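Local coordinates for cell shape-determining protein MreC (Streptococcus pneumoniae, PDB 2QF4), which helps form and maintain cell shape, probably as part of the elongasome that builds peripheral peptidoglycan, this chain being the protein's major periplasmic (extracellular) domain, at residues A[11-16]-A[25-30]; A[30-35]-A[55-60]. One frame throughout, in Å; residues are numbered along the deposited sequence.

Contact 1: A[11-16]-A[25-30]; sequences ADVIMR and LTLDAG
Ile14 and Met15 both turn their backbone N-H groups to one carbonyl of the partner strand. Thr26 O takes a short, nearly straight bond from Ile14 N (2.8 Å) and a weak one from Met15 N (3.3 Å), while Thr26 N donates to Met15 O. On one face, Met15, bent at chi2 and chi3, folds its CE over Thr26 in the conformer given, one of two, a doubtfully tight contact. On the other, Val13 CG2 meets Leu27 CD2 at 3.9 Å, and Leu25 lies alongside Arg16, also one of two conformers, its CD2 methyl centred over a guanidinium face, 3.5 Å from Arg16 CZ. In that conformer Arg16 NH2 also donates to Thr155. Farther along, Asp28 OD1 receives Asp12 N (2.9 Å) from above the carboxylate plane, as Asp28 N returns a bond to Asp12 O. The two carboxylate planes are turned 77° against each other, with Asp12 OD2 2.5 Å from Asp28 OD2. Ile161 of strand 160-166 packs against Val13, Leu25 and Leu27. The one-residue slip in register between Val13 and Met15 is a classic beta bulge, set in an antiparallel hairpin of a six-stranded barrel like those of the alpha-lytic protease fold.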
# COMPACT_ATOMS: atom_id res chain seq x y z
N ALA A 11 -13.99 7.16 -7.03
CA ALA A 11 -15.20 6.39 -7.28
C ALA A 11 -15.84 6.03 -5.96
O ALA A 11 -15.21 6.01 -4.91
CB ALA A 11 -14.87 5.12 -8.08
N ASP A 12 -17.13 5.75 -6.00
CA ASP A 12 -17.89 5.36 -4.80
C ASP A 12 -17.63 3.92 -4.40
O ASP A 12 -17.54 3.03 -5.27
CB ASP A 12 -19.40 5.45 -5.07
CG ASP A 12 -19.81 6.76 -5.67
OD1 ASP A 12 -19.76 7.77 -4.94
OD2 ASP A 12 -20.19 6.77 -6.84
N VAL A 13 -17.57 3.68 -3.10
CA VAL A 13 -17.63 2.31 -2.56
C VAL A 13 -19.06 1.78 -2.67
O VAL A 13 -19.98 2.40 -2.14
CB VAL A 13 -17.18 2.30 -1.10
CG1 VAL A 13 -17.26 0.90 -0.52
CG2 VAL A 13 -15.74 2.86 -0.98
N ILE A 14 -19.23 0.68 -3.37
CA ILE A 14 -20.52 0.05 -3.51
C ILE A 14 -20.58 -1.30 -2.81
O ILE A 14 -21.67 -1.81 -2.55
CB ILE A 14 -21.01 -0.04 -4.97
CG1 ILE A 14 -19.96 -0.67 -5.88
CG2 ILE A 14 -21.44 1.36 -5.48
CD1 ILE A 14 -20.48 -1.10 -7.23
N MET A 15 -19.45 -1.95 -2.53
CA MET A 15 -19.44 -3.16 -1.71
C MET A 15 -18.21 -3.12 -0.82
O MET A 15 -17.16 -2.58 -1.20
CB MET A 15 -19.43 -4.45 -2.55
CG MET A 15 -20.71 -4.72 -3.29
SD MET A 15 -20.93 -3.90 -4.88
CE MET A 15 -19.81 -4.91 -5.83
N ARG A 16 -18.33 -3.75 0.34
CA ARG A 16 -17.28 -3.87 1.36
C ARG A 16 -17.39 -5.25 1.97
O ARG A 16 -18.46 -5.65 2.40
CB ARG A 16 -17.45 -2.80 2.45
CG ARG A 16 -16.53 -2.86 3.63
CD ARG A 16 -16.82 -1.79 4.72
NE ARG A 16 -16.34 -0.45 4.42
CZ ARG A 16 -15.12 0.04 4.39
NH1 ARG A 16 -15.03 1.31 4.03
NH2 ARG A 16 -14.06 -0.63 4.82
N LEU A 25 -12.83 -3.88 -1.06
CA LEU A 25 -13.90 -2.95 -1.43
C LEU A 25 -14.10 -3.06 -2.93
O LEU A 25 -13.18 -3.33 -3.70
CB LEU A 25 -13.49 -1.47 -1.15
CG LEU A 25 -13.02 -1.07 0.23
CD1 LEU A 25 -12.57 0.33 0.21
CD2 LEU A 25 -14.18 -1.29 1.25
N THR A 26 -15.33 -2.82 -3.38
CA THR A 26 -15.65 -2.64 -4.79
C THR A 26 -16.06 -1.22 -5.02
O THR A 26 -16.91 -0.67 -4.29
CB THR A 26 -16.79 -3.58 -5.23
OG1 THR A 26 -16.44 -4.91 -4.90
CG2 THR A 26 -17.04 -3.47 -6.73
N LEU A 27 -15.48 -0.62 -6.06
CA LEU A 27 -15.77 0.72 -6.50
C LEU A 27 -16.59 0.69 -7.79
O LEU A 27 -16.46 -0.22 -8.61
CB LEU A 27 -14.46 1.51 -6.74
CG LEU A 27 -13.45 1.47 -5.63
CD1 LEU A 27 -12.19 2.29 -6.05
CD2 LEU A 27 -14.04 1.98 -4.36
N ASP A 28 -17.41 1.72 -7.97
CA ASP A 28 -18.31 1.84 -9.11
C ASP A 28 -17.71 2.51 -10.34
O ASP A 28 -18.45 3.08 -11.12
CB ASP A 28 -19.60 2.54 -8.70
CG ASP A 28 -19.43 3.99 -8.33
OD1 ASP A 28 -18.31 4.52 -8.30
OD2 ASP A 28 -20.50 4.61 -8.04
N ALA A 29 -16.42 2.35 -10.59
CA ALA A 29 -15.76 2.77 -11.84
C ALA A 29 -14.83 1.62 -12.16
O ALA A 29 -14.15 1.11 -11.26
CB ALA A 29 -15.08 4.08 -11.69
N GLY A 30 -14.64 1.27 -13.42
CA GLY A 30 -13.39 0.78 -13.87
C GLY A 30 -12.80 1.17 -15.17
O GLY A 30 -12.49 2.32 -15.30

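Contact 2: A[30-35]-A[55-60]; sequences GRSKGA and EENSTI
Ser32 points its hydroxyl at the turn formed by Glu56 and Asn57. With chi1 at 73°, its OG sits between the backbone N and carbonyl carbon, placed within 3.0 Å of Asn57 OD1 and 3.1 Å of Glu56 O, so that the hydroxyl has two acceptors beside it. Glu56 starts away from the loop, but a bend at chi2 (65°) folds its carboxylate back alongside Ser32, bringing Glu56 OE2 to 3.2 Å from Ser32 CB. In the conformer given, one of two, Arg31 crosses the Glu56 side chain at about a right angle, the guanidinium and carboxylate planes 34° apart. Their charged ends stay beyond salt-bridge range, at 4.4 Å between Arg31 NH1 and Glu56 OE1; Arg31 NH2 has weak partners in Val54 O and, at long range, Glu37.

Beneath these side chains the backbones join directly. Arg31 N meets Glu55 O at 3.0 Å, almost straight and in the carbonyl plane, and Ser32 N bonds to Glu56 O. Gly30 brings its CA to 3.6 Å from Glu55 O, while its own carbonyl is gripped from opposite faces by Lys33 N and Ala35 N. Deeper still, Thr59 OG1 touches Ala35 CB and hydrogen-bonds to Ala29 O. The two main-chain bonds probably do most to join loop and turn; the Ser32 hydroxyl adds a polar contact, and the charges of Arg31 and Glu56 probably only a weak attraction.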
# COMPACT_ATOMS: atom_id res chain seq x y z
N GLY A 30 -14.64 1.27 -13.42
CA GLY A 30 -13.39 0.78 -13.87
C GLY A 30 -12.80 1.17 -15.17
O GLY A 30 -12.49 2.32 -15.30
N ARG A 31 -12.52 0.19 -16.01
CA ARG A 31 -11.66 0.44 -17.17
C ARG A 31 -12.25 1.48 -18.09
O ARG A 31 -11.51 2.31 -18.65
CB ARG A 31 -11.39 -0.85 -17.93
CG ARG A 31 -10.36 -0.90 -19.04
CD ARG A 31 -10.30 -2.35 -19.57
NE ARG A 31 -9.65 -3.27 -18.62
CZ ARG A 31 -10.21 -4.32 -18.02
NH1 ARG A 31 -11.47 -4.66 -18.22
NH2 ARG A 31 -9.47 -5.05 -17.18
N SER A 32 -13.58 1.49 -18.21
CA SER A 32 -14.24 2.47 -19.09
C SER A 32 -13.98 3.91 -18.66
O SER A 32 -14.13 4.84 -19.48
CB SER A 32 -15.74 2.19 -19.15
OG SER A 32 -16.38 2.56 -17.95
N LYS A 33 -13.60 4.10 -17.39
CA LYS A 33 -13.24 5.41 -16.85
C LYS A 33 -11.77 5.56 -16.48
O LYS A 33 -11.37 6.55 -15.91
CB LYS A 33 -14.12 5.73 -15.64
CG LYS A 33 -15.47 6.23 -16.02
CD LYS A 33 -16.40 6.33 -14.85
CE LYS A 33 -17.76 6.86 -15.30
NZ LYS A 33 -18.70 6.94 -14.14
N GLY A 34 -10.96 4.59 -16.90
CA GLY A 34 -9.52 4.72 -16.79
C GLY A 34 -8.85 3.95 -15.66
O GLY A 34 -7.65 4.10 -15.45
N ALA A 35 -9.59 3.12 -14.94
CA ALA A 35 -8.97 2.29 -13.91
C ALA A 35 -7.97 1.35 -14.58
O ALA A 35 -8.23 0.83 -15.69
CB ALA A 35 -10.04 1.51 -13.17
N GLU A 55 -12.72 -4.42 -13.79
CA GLU A 55 -13.79 -4.80 -14.73
C GLU A 55 -14.13 -3.58 -15.57
O GLU A 55 -13.58 -2.52 -15.39
CB GLU A 55 -15.02 -5.32 -14.01
CG GLU A 55 -14.75 -6.46 -13.03
CD GLU A 55 -14.29 -7.75 -13.68
OE1 GLU A 55 -15.11 -8.69 -13.80
OE2 GLU A 55 -13.09 -7.83 -14.05
N GLU A 56 -15.04 -3.72 -16.53
CA GLU A 56 -15.36 -2.59 -17.39
C GLU A 56 -15.92 -1.41 -16.60
O GLU A 56 -15.56 -0.26 -16.85
CB GLU A 56 -16.33 -2.97 -18.50
CG GLU A 56 -16.65 -1.84 -19.50
CD GLU A 56 -15.47 -1.39 -20.34
OE1 GLU A 56 -14.40 -2.03 -20.28
OE2 GLU A 56 -15.63 -0.38 -21.08
N ASN A 57 -16.78 -1.69 -15.61
CA ASN A 57 -17.44 -0.61 -14.86
C ASN A 57 -17.26 -0.65 -13.34
O ASN A 57 -17.92 0.11 -12.64
CB ASN A 57 -18.93 -0.56 -15.23
CG ASN A 57 -19.15 -0.23 -16.68
OD1 ASN A 57 -18.69 0.80 -17.16
ND2 ASN A 57 -19.82 -1.11 -17.38
N SER A 58 -16.38 -1.51 -12.85
CA SER A 58 -16.10 -1.61 -11.42
C SER A 58 -14.67 -2.03 -11.24
O SER A 58 -14.04 -2.56 -12.17
CB SER A 58 -17.04 -2.64 -10.75
OG SER A 58 -16.88 -3.95 -11.26
N THR A 59 -14.18 -1.84 -10.02
CA THR A 59 -12.82 -2.16 -9.64
C THR A 59 -12.85 -2.72 -8.22
O THR A 59 -13.51 -2.20 -7.35
CB THR A 59 -11.93 -0.89 -9.62
OG1 THR A 59 -11.89 -0.34 -10.94
CG2 THR A 59 -10.49 -1.18 -9.21
N ILE A 60 -12.12 -3.81 -7.99
CA ILE A 60 -11.96 -4.37 -6.65
C ILE A 60 -10.59 -3.93 -6.09
O ILE A 60 -9.56 -3.99 -6.79
CB ILE A 60 -12.06 -5.90 -6.62
CG1 ILE A 60 -13.39 -6.37 -7.27
CG2 ILE A 60 -11.92 -6.40 -5.17
CD1 ILE A 60 -13.59 -7.88 -7.24

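Overall arrangement
Both contacts belong to the same six-stranded barrel and lie on the same side of the chain's centre, their own centres about 10 Å apart. They share Gly30, in the loop that follows strand 24-27. Strands 24-27 and 59-63, neighbours in the sheet, tie them together through Leu27 N and Thr59 O. Each is only partly buried, but differently: contact 1 is strand pairing, with leucines turned into the barrel and Met15 and Arg16 exposed, whereas contact 2 is loop against turn, largely polar, with Ala35 and Thr59 on its buried side. Strand pairing, interrupted by a bulge, in contact 1 is replaced in contact 2 by a few loop-to-turn backbone bonds.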